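Local atomic coordinates of dihydrodipicolinate synthase (Rhodopseudomonas palustris, PDB entry 3DZ1), a protein that belongs to the DapA family of TIM-barrel lyases and probably acts as a 4-hydroxy-tetrahydrodipicolinate synthase, condensing pyruvate with an aldehyde in lysine biosynthesis. Residues P7-T12 and G42-T47; P136-D141 and C165-H170; E177-L182 and D206-R211; P193-C198 and G212-M217. One frame throughout, in Å; residues are numbered along the deposited sequence.

Contact 1 (P7-T12 and G42-T47); sequences PEAAGT and GCEGVT
Glu44 N donates to Thr12 O at 2.8 Å, with Thr12 CA and Cys43 CA 5.1 Å apart, and so pins the start of one strand beside the residues leading into the next. A water adds a second backbone link just before this bond, taking the N-H of Thr12 (2.9 Å from N) and giving a hydrogen to Gly42 O. Toward the N-terminal end of 7-12 the chain draws away from 42-47, and the side chain of Glu44 spans the gap. With CG anti to the backbone N (chi1 176°) and the chain extended onward, its carboxylate reaches the backbone of Ala10. There OE2 accepts the N-H of Ala10 at 3.0 Å in a nearly straight bond (173° at the hydrogen), met from above the carboxylate plane. Glu44 thus supplies by side chain an acceptor for a backbone N-H that lies ahead of the regular strand pairing. The two segments join the first and second strands of the (beta/alpha)8 barrel, whose right-handed beta-alpha-beta crossover runs through helix 28-40. That helix ends in a Schellman motif, with Gly42 as its C-prime residue at positive phi, and the chain then turns into strand 45-48. Gly11, also at positive phi, has no side chain on the flank that passes the Glu44 carboxylate; its backbone bonds to Asp214, just ahead of the last strand, and to Ala216 on that strand. Side-chain packing is thin: Cys43 SG faces Thr12 CG2 at 4.4 Å, and Cys43 CB rests against the Thr12 carbonyl, 3.6 Å from O. The Thr12 side chain also packs on Val227 and Val230.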
loop_
_atom_site.group_PDB
_atom_site.type_symbol
_atom_site.label_atom_id
_atom_site.label_comp_id
_atom_site.label_asym_id
_atom_site.label_seq_id
_atom_site.Cartn_x
_atom_site.Cartn_y
_atom_site.Cartn_z
ATOM N N PRO A 7 -2.162 16.097 -30.438
ATOM C CA PRO A 7 -2.039 14.634 -30.418
ATOM C C PRO A 7 -0.946 14.164 -31.375
ATOM O O PRO A 7 -0.543 12.997 -31.351
ATOM C CB PRO A 7 -3.424 14.166 -30.864
ATOM C CG PRO A 7 -4.321 15.271 -30.369
ATOM C CD PRO A 7 -3.541 16.497 -30.764
ATOM N N GLU A 8 -0.473 15.072 -32.223
ATOM C CA GLU A 8 0.575 14.731 -33.177
ATOM C C GLU A 8 1.977 14.944 -32.626
ATOM O O GLU A 8 2.959 14.725 -33.334
ATOM C CB GLU A 8 0.408 15.530 -34.474
ATOM C CG GLU A 8 -0.835 15.163 -35.297
ATOM C CD GLU A 8 -2.139 15.610 -34.650
ATOM O OE1 GLU A 8 -2.258 16.810 -34.327
ATOM O OE2 GLU A 8 -3.050 14.766 -34.476
ATOM N N ALA A 9 2.075 15.372 -31.370
ATOM C CA ALA A 9 3.376 15.587 -30.746
ATOM C C ALA A 9 4.180 14.292 -30.844
ATOM O O ALA A 9 3.645 13.202 -30.628
ATOM C CB ALA A 9 3.201 15.988 -29.284
ATOM N N ALA A 10 5.461 14.412 -31.174
ATOM C CA ALA A 10 6.315 13.240 -31.314
ATOM C C ALA A 10 7.773 13.608 -31.071
ATOM O O ALA A 10 8.087 14.745 -30.728
ATOM C CB ALA A 10 6.156 12.646 -32.711
ATOM N N GLY A 11 8.663 12.637 -31.251
ATOM C CA GLY A 11 10.071 12.911 -31.053
ATOM C C GLY A 11 10.535 12.716 -29.625
ATOM O O GLY A 11 10.078 11.815 -28.927
ATOM N N THR A 12 11.444 13.572 -29.182
ATOM C CA THR A 12 11.971 13.457 -27.834
ATOM C C THR A 12 11.690 14.686 -26.980
ATOM O O THR A 12 12.049 15.802 -27.350
ATOM C CB THR A 12 13.500 13.211 -27.875
ATOM O OG1 THR A 12 13.778 12.045 -28.665
ATOM C CG2 THR A 12 14.053 13.011 -26.468
ATOM N N GLY A 42 18.122 18.584 -30.787
ATOM C CA GLY A 42 16.959 18.045 -31.475
ATOM C C GLY A 42 15.720 17.678 -30.676
ATOM O O GLY A 42 14.827 17.015 -31.208
ATOM N N CYS A 43 15.648 18.084 -29.411
ATOM C CA CYS A 43 14.470 17.785 -28.597
ATOM C C CYS A 43 13.285 18.602 -29.113
ATOM O O CYS A 43 13.448 19.762 -29.491
ATOM C CB CYS A 43 14.727 18.130 -27.127
ATOM S SG CYS A 43 15.855 17.003 -26.272
ATOM N N GLU A 44 12.099 17.996 -29.135
ATOM C CA GLU A 44 10.903 18.681 -29.606
ATOM C C GLU A 44 10.217 19.436 -28.474
ATOM O O GLU A 44 9.433 20.359 -28.708
ATOM C CB GLU A 44 9.916 17.677 -30.218
ATOM C CG GLU A 44 8.592 18.306 -30.642
ATOM C CD GLU A 44 7.825 17.468 -31.653
ATOM O OE1 GLU A 44 8.424 17.111 -32.697
ATOM O OE2 GLU A 44 6.625 17.174 -31.412
ATOM N N GLY A 45 10.514 19.046 -27.242
ATOM C CA GLY A 45 9.891 19.711 -26.116
ATOM C C GLY A 45 10.593 19.466 -24.804
ATOM O O GLY A 45 11.569 18.713 -24.734
ATOM N N VAL A 46 10.087 20.111 -23.760
ATOM C CA VAL A 46 10.659 19.984 -22.431
ATOM C C VAL A 46 9.529 19.927 -21.412
ATOM O O VAL A 46 8.558 20.675 -21.515
ATOM C CB VAL A 46 11.570 21.199 -22.099
ATOM C CG1 VAL A 46 12.292 20.975 -20.772
ATOM C CG2 VAL A 46 12.580 21.421 -23.223
ATOM N N THR A 47 9.649 19.025 -20.444
ATOM C CA THR A 47 8.649 18.906 -19.389
ATOM C C THR A 47 9.323 19.428 -18.126
ATOM O O THR A 47 10.456 19.050 -17.820
ATOM C CB THR A 47 8.201 17.443 -19.222
ATOM O OG1 THR A 47 7.584 17.006 -20.442
ATOM C CG2 THR A 47 7.186 17.312 -18.082
HETATM O O HOH W 1 12.851 15.231 -31.171
#

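Contact 2 (P136-D141 and C165-H170); sequences PWVLQD and CVMLKH
Trp137 and Cys165 meet because of their torsions: Trp137 CG sits between its backbone N and carbonyl carbon (chi1 63°), turning the indole across the neighbouring strand, while Cys165 SG stands anti to the backbone N (chi1 179°). The thiol lies over the face of the six-membered ring, 3.9 Å from its centroid, a sulfur-aromatic contact, with CB above the rim near CE2. Strands 137-141 and 165-170 are the fifth and sixth of the TIM barrel, parallel neighbours broken by a beta bulge: the register slips by one between Trp137 and Val138, and from there the ladder is regular. Leu139 bonds to strand 165-170 through both backbone groups, its N to Met167 O at 2.9 Å and its O to Lys169 N at 2.8 Å. Trp137, Leu139, Cys165 and Leu168 face the outer layer, where helix 152-161 packs with Ile158 and Val159. The other face looks into the barrel. There Val138 CG2 lies beside the selenium of Met167 at 3.8 Å, and the extended chains of Gln140 and Lys169 run together, both ending at Glu171. Lys169 occupies the sixth-strand position at which DapA relatives carry their Schiff-base lysine, consistent with such a role here. At the outer C-terminal end Asp141 forms a salt bridge with Lys178, and its CB rests 3.8 Å from Leu168 CD1.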
loop_
_atom_site.group_PDB
_atom_site.type_symbol
_atom_site.label_atom_id
_atom_site.label_comp_id
_atom_site.label_asym_id
_atom_site.label_seq_id
_atom_site.Cartn_x
_atom_site.Cartn_y
_atom_site.Cartn_z
ATOM N N PRO A 136 -4.655 22.022 -23.048
ATOM C CA PRO A 136 -4.169 20.728 -23.538
ATOM C C PRO A 136 -3.440 20.053 -22.385
ATOM O O PRO A 136 -2.664 20.703 -21.685
ATOM C CB PRO A 136 -3.204 21.117 -24.658
ATOM C CG PRO A 136 -3.698 22.458 -25.108
ATOM C CD PRO A 136 -4.039 23.127 -23.800
ATOM N N TRP A 137 -3.676 18.766 -22.166
ATOM C CA TRP A 137 -2.979 18.115 -21.071
ATOM C C TRP A 137 -2.484 16.716 -21.375
ATOM O O TRP A 137 -2.901 16.080 -22.350
ATOM C CB TRP A 137 -3.836 18.114 -19.799
ATOM C CG TRP A 137 -5.124 17.355 -19.892
ATOM C CD1 TRP A 137 -6.260 17.731 -20.552
ATOM C CD2 TRP A 137 -5.415 16.097 -19.275
ATOM N NE1 TRP A 137 -7.242 16.784 -20.379
ATOM C CE2 TRP A 137 -6.749 15.770 -19.599
ATOM C CE3 TRP A 137 -4.675 15.214 -18.475
ATOM C CZ2 TRP A 137 -7.361 14.595 -19.152
ATOM C CZ3 TRP A 137 -5.285 14.045 -18.030
ATOM C CH2 TRP A 137 -6.616 13.747 -18.371
ATOM N N VAL A 138 -1.577 16.258 -20.521
ATOM C CA VAL A 138 -0.944 14.954 -20.641
ATOM C C VAL A 138 -1.304 14.053 -19.467
ATOM O O VAL A 138 -1.153 14.441 -18.308
ATOM C CB VAL A 138 0.590 15.112 -20.676
ATOM C CG1 VAL A 138 1.261 13.756 -20.842
ATOM C CG2 VAL A 138 0.981 16.069 -21.789
ATOM N N LEU A 139 -1.779 12.852 -19.779
ATOM C CA LEU A 139 -2.150 11.879 -18.755
ATOM C C LEU A 139 -0.914 11.057 -18.391
ATOM O O LEU A 139 -0.351 10.370 -19.245
ATOM C CB LEU A 139 -3.248 10.948 -19.289
ATOM C CG LEU A 139 -3.687 9.797 -18.373
ATOM C CD1 LEU A 139 -4.219 10.353 -17.061
ATOM C CD2 LEU A 139 -4.745 8.962 -19.076
ATOM N N GLN A 140 -0.482 11.135 -17.134
ATOM C CA GLN A 140 0.686 10.369 -16.703
ATOM C C GLN A 140 0.273 9.032 -16.090
ATOM O O GLN A 140 -0.462 8.988 -15.103
ATOM C CB GLN A 140 1.524 11.160 -15.692
ATOM C CG GLN A 140 2.656 10.337 -15.090
ATOM C CD GLN A 140 3.589 11.155 -14.225
ATOM O OE1 GLN A 140 3.161 12.073 -13.528
ATOM N NE2 GLN A 140 4.872 10.816 -14.253
ATOM N N ASP A 141 0.758 7.951 -16.693
ATOM C CA ASP A 141 0.467 6.582 -16.267
ATOM C C ASP A 141 1.782 5.950 -15.804
ATOM O O ASP A 141 2.542 5.413 -16.608
ATOM C CB ASP A 141 -0.119 5.810 -17.454
ATOM C CG ASP A 141 -0.419 4.361 -17.129
ATOM O OD1 ASP A 141 -0.463 3.999 -15.931
ATOM O OD2 ASP A 141 -0.624 3.584 -18.084
ATOM N N CYS A 165 -7.436 16.148 -23.676
ATOM C CA CYS A 165 -6.309 15.295 -23.304
ATOM C C CYS A 165 -5.705 14.912 -24.654
ATOM O O CYS A 165 -6.340 14.221 -25.449
ATOM C CB CYS A 165 -6.749 14.034 -22.567
ATOM S SG CYS A 165 -5.320 12.979 -22.147
ATOM N N VAL A 166 -4.486 15.367 -24.916
ATOM C CA VAL A 166 -3.843 15.105 -26.199
ATOM C C VAL A 166 -2.695 14.109 -26.153
ATOM O O VAL A 166 -2.199 13.685 -27.196
ATOM C CB VAL A 166 -3.293 16.416 -26.815
ATOM C CG1 VAL A 166 -4.434 17.399 -27.068
ATOM C CG2 VAL A 166 -2.259 17.039 -25.879
HETATM N N MSE A 167 -2.276 13.722 -24.956
HETATM C CA MSE A 167 -1.142 12.820 -24.860
HETATM C C MSE A 167 -1.146 11.935 -23.628
HETATM O O MSE A 167 -1.694 12.290 -22.582
HETATM C CB MSE A 167 0.150 13.648 -24.863
HETATM C CG MSE A 167 1.448 12.854 -24.712
HETATM SE SE MSE A 167 2.952 14.039 -24.315
HETATM C CE MSE A 167 3.183 14.801 -26.090
ATOM N N LEU A 168 -0.526 10.771 -23.777
ATOM C CA LEU A 168 -0.369 9.838 -22.682
ATOM C C LEU A 168 1.131 9.718 -22.460
ATOM O O LEU A 168 1.882 9.490 -23.417
ATOM C CB LEU A 168 -0.915 8.451 -23.041
ATOM C CG LEU A 168 -0.466 7.316 -22.102
ATOM C CD1 LEU A 168 -1.157 7.457 -20.751
ATOM C CD2 LEU A 168 -0.794 5.957 -22.718
ATOM N N LYS A 169 1.577 9.917 -21.222
ATOM C CA LYS A 169 2.985 9.722 -20.923
ATOM C C LYS A 169 2.957 8.290 -20.430
ATOM O O LYS A 169 2.562 8.019 -19.294
ATOM C CB LYS A 169 3.499 10.621 -19.801
ATOM C CG LYS A 169 4.998 10.421 -19.588
ATOM C CD LYS A 169 5.507 10.999 -18.281
ATOM C CE LYS A 169 6.998 10.724 -18.139
ATOM N NZ LYS A 169 7.528 11.123 -16.814
ATOM N N HIS A 170 3.346 7.383 -21.312
ATOM C CA HIS A 170 3.348 5.951 -21.045
ATOM C C HIS A 170 4.524 5.466 -20.205
ATOM O O HIS A 170 5.665 5.437 -20.671
ATOM C CB HIS A 170 3.315 5.208 -22.385
ATOM C CG HIS A 170 3.394 3.719 -22.263
ATOM N ND1 HIS A 170 2.301 2.934 -21.966
ATOM C CD2 HIS A 170 4.439 2.869 -22.399
ATOM C CE1 HIS A 170 2.668 1.666 -21.922
ATOM N NE2 HIS A 170 3.961 1.600 -22.182
#

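Contact 3 (E177-L182 and D206-R211); sequences EKITTL and DFEMER
Arg211 reaches across to Glu177 and grips its carboxylate end-on, NH2 to OE2 at 3.0 Å and NH1 to OE1 at 3.2 Å. Both oxygens lie close to the guanidinium plane, yet each is approached from above the carboxylate, because the two flat groups are turned 69° apart. NH1 also donates to Thr180 OG1 (2.9 Å), again in the guanidinium plane, so the carboxylate at the NH1/NH2 end and the hydroxyl on the CD side of NH1 together limit rotation of the arginine head. A water links Thr180 OG1 to Arg211 O. The segments belong to helices 176-188 and 205-211, neighbours in the outer helical layer of the TIM barrel; they run nearly parallel, 14° between their directions, with axes 9.2 Å apart. Ile179 fills the cleft between them beneath the polar cluster. Its two branches part: CG2, anti to the backbone N, abuts Arg211 CB at 3.8 Å, while CD1 lies at the same distance from Glu208 CG, crossing that side chain at about a right angle. The polar cluster sits at a subunit interface: Glu294 of the second subunit pairs with Arg211 NE, and Thr288 of that subunit hydrogen-bonds Glu177 OE2.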
loop_
_atom_site.group_PDB
_atom_site.type_symbol
_atom_site.label_atom_id
_atom_site.label_comp_id
_atom_site.label_asym_id
_atom_site.label_seq_id
_atom_site.Cartn_x
_atom_site.Cartn_y
_atom_site.Cartn_z
ATOM N N GLU A 177 2.328 -4.202 -24.243
ATOM C CA GLU A 177 1.031 -4.585 -24.795
ATOM C C GLU A 177 0.006 -3.449 -24.718
ATOM O O GLU A 177 -0.892 -3.362 -25.550
ATOM C CB GLU A 177 0.482 -5.824 -24.082
ATOM C CG GLU A 177 1.341 -7.085 -24.218
ATOM C CD GLU A 177 1.645 -7.476 -25.663
ATOM O OE1 GLU A 177 0.834 -7.172 -26.565
ATOM O OE2 GLU A 177 2.699 -8.110 -25.894
ATOM N N LYS A 178 0.140 -2.582 -23.718
ATOM C CA LYS A 178 -0.780 -1.459 -23.569
ATOM C C LYS A 178 -0.694 -0.540 -24.786
ATOM O O LYS A 178 -1.705 -0.035 -25.266
ATOM C CB LYS A 178 -0.464 -0.675 -22.287
ATOM C CG LYS A 178 -1.212 0.646 -22.158
ATOM C CD LYS A 178 -1.007 1.274 -20.782
ATOM C CE LYS A 178 -1.849 0.578 -19.720
ATOM N NZ LYS A 178 -1.605 1.128 -18.355
ATOM N N ILE A 179 0.514 -0.322 -25.290
ATOM C CA ILE A 179 0.677 0.536 -26.451
ATOM C C ILE A 179 -0.055 -0.091 -27.629
ATOM O O ILE A 179 -0.843 0.568 -28.301
ATOM C CB ILE A 179 2.163 0.725 -26.805
ATOM C CG1 ILE A 179 2.885 1.399 -25.635
ATOM C CG2 ILE A 179 2.297 1.569 -28.073
ATOM C CD1 ILE A 179 4.364 1.620 -25.872
ATOM N N THR A 180 0.201 -1.373 -27.867
ATOM C CA THR A 180 -0.444 -2.089 -28.960
ATOM C C THR A 180 -1.965 -2.017 -28.852
ATOM O O THR A 180 -2.648 -1.757 -29.842
ATOM C CB THR A 180 -0.001 -3.565 -28.982
ATOM O OG1 THR A 180 1.409 -3.626 -29.247
ATOM C CG2 THR A 180 -0.755 -4.347 -30.050
ATOM N N THR A 181 -2.494 -2.243 -27.649
ATOM C CA THR A 181 -3.940 -2.208 -27.428
ATOM C C THR A 181 -4.522 -0.828 -27.746
ATOM O O THR A 181 -5.543 -0.719 -28.436
ATOM C CB THR A 181 -4.288 -2.586 -25.973
ATOM O OG1 THR A 181 -3.872 -3.933 -25.724
ATOM C CG2 THR A 181 -5.790 -2.474 -25.728
ATOM N N LEU A 182 -3.874 0.222 -27.247
ATOM C CA LEU A 182 -4.328 1.587 -27.505
ATOM C C LEU A 182 -4.297 1.918 -28.999
ATOM O O LEU A 182 -5.224 2.539 -29.525
ATOM C CB LEU A 182 -3.478 2.598 -26.718
ATOM C CG LEU A 182 -3.664 2.569 -25.194
ATOM C CD1 LEU A 182 -2.656 3.478 -24.529
ATOM C CD2 LEU A 182 -5.091 2.997 -24.834
ATOM N N ASP A 206 13.385 0.990 -26.703
ATOM C CA ASP A 206 13.683 0.283 -27.937
ATOM C C ASP A 206 12.460 -0.425 -28.505
ATOM O O ASP A 206 12.144 -0.278 -29.688
ATOM C CB ASP A 206 14.850 -0.698 -27.727
ATOM C CG ASP A 206 14.586 -1.729 -26.642
ATOM O OD1 ASP A 206 13.795 -1.468 -25.712
ATOM O OD2 ASP A 206 15.202 -2.813 -26.709
ATOM N N PHE A 207 11.750 -1.167 -27.664
ATOM C CA PHE A 207 10.571 -1.882 -28.127
ATOM C C PHE A 207 9.316 -1.018 -28.124
ATOM O O PHE A 207 8.390 -1.263 -28.892
ATOM C CB PHE A 207 10.368 -3.148 -27.289
ATOM C CG PHE A 207 11.367 -4.234 -27.594
ATOM C CD1 PHE A 207 11.387 -4.844 -28.847
ATOM C CD2 PHE A 207 12.304 -4.630 -26.645
ATOM C CE1 PHE A 207 12.327 -5.827 -29.150
ATOM C CE2 PHE A 207 13.248 -5.614 -26.938
ATOM C CZ PHE A 207 13.258 -6.214 -28.194
ATOM N N GLU A 208 9.284 0.001 -27.272
ATOM C CA GLU A 208 8.127 0.879 -27.224
ATOM C C GLU A 208 7.955 1.586 -28.565
ATOM O O GLU A 208 6.834 1.798 -29.023
ATOM C CB GLU A 208 8.277 1.894 -26.088
ATOM C CG GLU A 208 7.983 1.296 -24.721
ATOM C CD GLU A 208 8.512 2.137 -23.584
ATOM O OE1 GLU A 208 8.050 1.938 -22.439
ATOM O OE2 GLU A 208 9.393 2.988 -23.833
HETATM N N MSE A 209 9.067 1.937 -29.200
HETATM C CA MSE A 209 9.000 2.594 -30.498
HETATM C C MSE A 209 8.437 1.610 -31.521
HETATM O O MSE A 209 7.629 1.985 -32.374
HETATM C CB MSE A 209 10.385 3.074 -30.944
HETATM C CG MSE A 209 10.948 4.235 -30.128
HETATM SE SE MSE A 209 9.726 5.741 -29.899
HETATM C CE MSE A 209 9.441 6.192 -31.769
ATOM N N GLU A 210 8.855 0.349 -31.428
ATOM C CA GLU A 210 8.370 -0.669 -32.356
ATOM C C GLU A 210 6.866 -0.904 -32.192
ATOM O O GLU A 210 6.157 -1.177 -33.168
ATOM C CB GLU A 210 9.138 -1.981 -32.151
ATOM C CG GLU A 210 10.643 -1.840 -32.360
ATOM C CD GLU A 210 11.384 -3.164 -32.324
ATOM O OE1 GLU A 210 10.749 -4.203 -32.041
ATOM O OE2 GLU A 210 12.609 -3.163 -32.576
ATOM N N ARG A 211 6.377 -0.796 -30.961
ATOM C CA ARG A 211 4.956 -0.995 -30.696
ATOM C C ARG A 211 4.100 0.132 -31.264
ATOM O O ARG A 211 2.894 -0.034 -31.457
ATOM C CB ARG A 211 4.696 -1.102 -29.195
ATOM C CG ARG A 211 5.304 -2.332 -28.549
ATOM C CD ARG A 211 4.776 -3.600 -29.185
ATOM N NE ARG A 211 5.268 -4.789 -28.494
ATOM C CZ ARG A 211 4.483 -5.687 -27.911
ATOM N NH1 ARG A 211 3.165 -5.534 -27.934
ATOM N NH2 ARG A 211 5.017 -6.738 -27.306
HETATM O O HOH W 2 1.720 -2.419 -31.531
#

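Contact 4 (P193-C198 and G212-M217); sequences PLSILC and GADGAM
Leu197 CD2 settles over Gly215, where no side chain stands in its way: the methyl reaches to 3.5 Å from Gly215 N. The other branch, CD1, points toward Met217, whose bent chain crosses the leucine at about a right angle and brings CE to 4.1 Å. On the face that carries Cys198, SG presses against the methyl of Ala213, 3.5 Å from CB. Asp214 folds back on the start of strand 195-198, its CG anti to the carbonyl carbon (chi1 -69°), so that OD2 takes the N-H of Ile196 at 3.0 Å through its anti lone pair, while its own N donates to Ile196 O at 2.8 Å. The same OD2 forms a salt bridge with Arg183. Nearby, Ser195 OG is held by Ala9 O. From Gly215 on the strands pair in parallel, Cys198 N to Gly215 O and Met217 N to Cys198 O (2.9 Å), although their short axes cross at -60°. Gly212, at positive phi, ends helix 205-211 in a Schellman motif and lets the chain turn back to the sheet. This is the beta-alpha-beta unit of the seventh and eighth barrel strands, with Met217, a predicted pyruvate-binding residue, facing the barrel interior.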
loop_
_atom_site.group_PDB
_atom_site.type_symbol
_atom_site.label_atom_id
_atom_site.label_comp_id
_atom_site.label_asym_id
_atom_site.label_seq_id
_atom_site.Cartn_x
_atom_site.Cartn_y
_atom_site.Cartn_z
ATOM N N PRO A 193 -7.166 10.583 -32.100
ATOM C CA PRO A 193 -5.720 10.815 -32.124
ATOM C C PRO A 193 -5.180 11.054 -30.718
ATOM O O PRO A 193 -5.788 11.780 -29.926
ATOM C CB PRO A 193 -5.590 12.044 -33.015
ATOM C CG PRO A 193 -6.679 11.816 -34.019
ATOM C CD PRO A 193 -7.836 11.387 -33.141
ATOM N N LEU A 194 -4.040 10.444 -30.415
ATOM C CA LEU A 194 -3.424 10.569 -29.099
ATOM C C LEU A 194 -1.928 10.336 -29.192
ATOM O O LEU A 194 -1.484 9.314 -29.711
ATOM C CB LEU A 194 -4.028 9.541 -28.135
ATOM C CG LEU A 194 -3.479 9.505 -26.701
ATOM C CD1 LEU A 194 -3.942 10.735 -25.948
ATOM C CD2 LEU A 194 -3.967 8.249 -25.992
ATOM N N SER A 195 -1.148 11.283 -28.685
ATOM C CA SER A 195 0.298 11.146 -28.705
ATOM C C SER A 195 0.699 10.239 -27.553
ATOM O O SER A 195 0.131 10.313 -26.457
ATOM C CB SER A 195 0.976 12.514 -28.548
ATOM O OG SER A 195 2.393 12.385 -28.467
ATOM N N ILE A 196 1.654 9.356 -27.813
ATOM C CA ILE A 196 2.138 8.467 -26.773
ATOM C C ILE A 196 3.650 8.610 -26.666
ATOM O O ILE A 196 4.389 8.199 -27.559
ATOM C CB ILE A 196 1.780 6.987 -27.061
ATOM C CG1 ILE A 196 0.256 6.805 -27.075
ATOM C CG2 ILE A 196 2.402 6.089 -25.987
ATOM C CD1 ILE A 196 -0.204 5.352 -27.312
ATOM N N LEU A 197 4.103 9.235 -25.584
ATOM C CA LEU A 197 5.531 9.406 -25.343
ATOM C C LEU A 197 5.825 8.528 -24.141
ATOM O O LEU A 197 5.082 8.538 -23.156
ATOM C CB LEU A 197 5.874 10.864 -25.044
ATOM C CG LEU A 197 5.615 11.865 -26.173
ATOM C CD1 LEU A 197 6.286 13.177 -25.820
ATOM C CD2 LEU A 197 6.168 11.332 -27.500
ATOM N N CYS A 198 6.911 7.774 -24.221
ATOM C CA CYS A 198 7.249 6.839 -23.164
ATOM C C CYS A 198 8.253 7.289 -22.128
ATOM O O CYS A 198 9.163 8.078 -22.405
ATOM C CB CYS A 198 7.698 5.528 -23.797
ATOM S SG CYS A 198 6.427 4.866 -24.902
ATOM N N GLY A 212 4.711 1.283 -31.514
ATOM C CA GLY A 212 3.950 2.386 -32.067
ATOM C C GLY A 212 3.964 3.683 -31.284
ATOM O O GLY A 212 3.180 4.589 -31.579
ATOM N N ALA A 213 4.833 3.788 -30.283
ATOM C CA ALA A 213 4.913 5.024 -29.509
ATOM C C ALA A 213 5.397 6.117 -30.459
ATOM O O ALA A 213 6.066 5.826 -31.451
ATOM C CB ALA A 213 5.889 4.864 -28.348
ATOM N N ASP A 214 5.061 7.368 -30.156
ATOM C CA ASP A 214 5.460 8.493 -30.997
ATOM C C ASP A 214 6.841 9.009 -30.644
ATOM O O ASP A 214 7.479 9.707 -31.436
ATOM C CB ASP A 214 4.453 9.639 -30.866
ATOM C CG ASP A 214 3.120 9.300 -31.470
ATOM O OD1 ASP A 214 3.081 9.006 -32.684
ATOM O OD2 ASP A 214 2.113 9.322 -30.740
ATOM N N GLY A 215 7.301 8.665 -29.449
ATOM C CA GLY A 215 8.605 9.119 -29.022
ATOM C C GLY A 215 8.835 8.899 -27.546
ATOM O O GLY A 215 8.204 8.038 -26.920
ATOM N N ALA A 216 9.734 9.696 -26.982
ATOM C CA ALA A 216 10.077 9.569 -25.575
ATOM C C ALA A 216 10.014 10.873 -24.794
ATOM O O ALA A 216 10.284 11.951 -25.328
ATOM C CB ALA A 216 11.484 8.987 -25.451
HETATM N N MSE A 217 9.631 10.761 -23.528
HETATM C CA MSE A 217 9.626 11.900 -22.621
HETATM C C MSE A 217 10.599 11.344 -21.598
HETATM O O MSE A 217 10.223 10.562 -20.720
HETATM C CB MSE A 217 8.261 12.145 -21.986
HETATM C CG MSE A 217 8.255 13.448 -21.194
HETATM SE SE MSE A 217 6.563 13.894 -20.391
HETATM C CE MSE A 217 5.603 14.342 -21.996
#

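How the contacts relate
From the N terminus, contact 1 closes the first beta-alpha-beta loop, and contact 2 follows in series, closing the helical connection from strand 137-141 to strand 165-170. Contacts 3 and 4 cross, their segments alternating along the chain; contact 4 closes the unit strand 195-198, helix 205-211, strand 215-218. Strand 165-170 of contact 2 lies beside strand 195-198 of contact 4, with Leu168 N and His170 N close to Ser195 O and Leu197 O. Contacts 1 and 4 meet where strands 11-15 and 215-218 lie side by side (Gly11 O with Ala216 N), shutting the barrel. Ala9, just ahead of the first strand, packs on the methyl end of Met167. Contact 3 joins the outer helices to this sheet, Leu182 meeting Leu168 and Ile179 meeting His170.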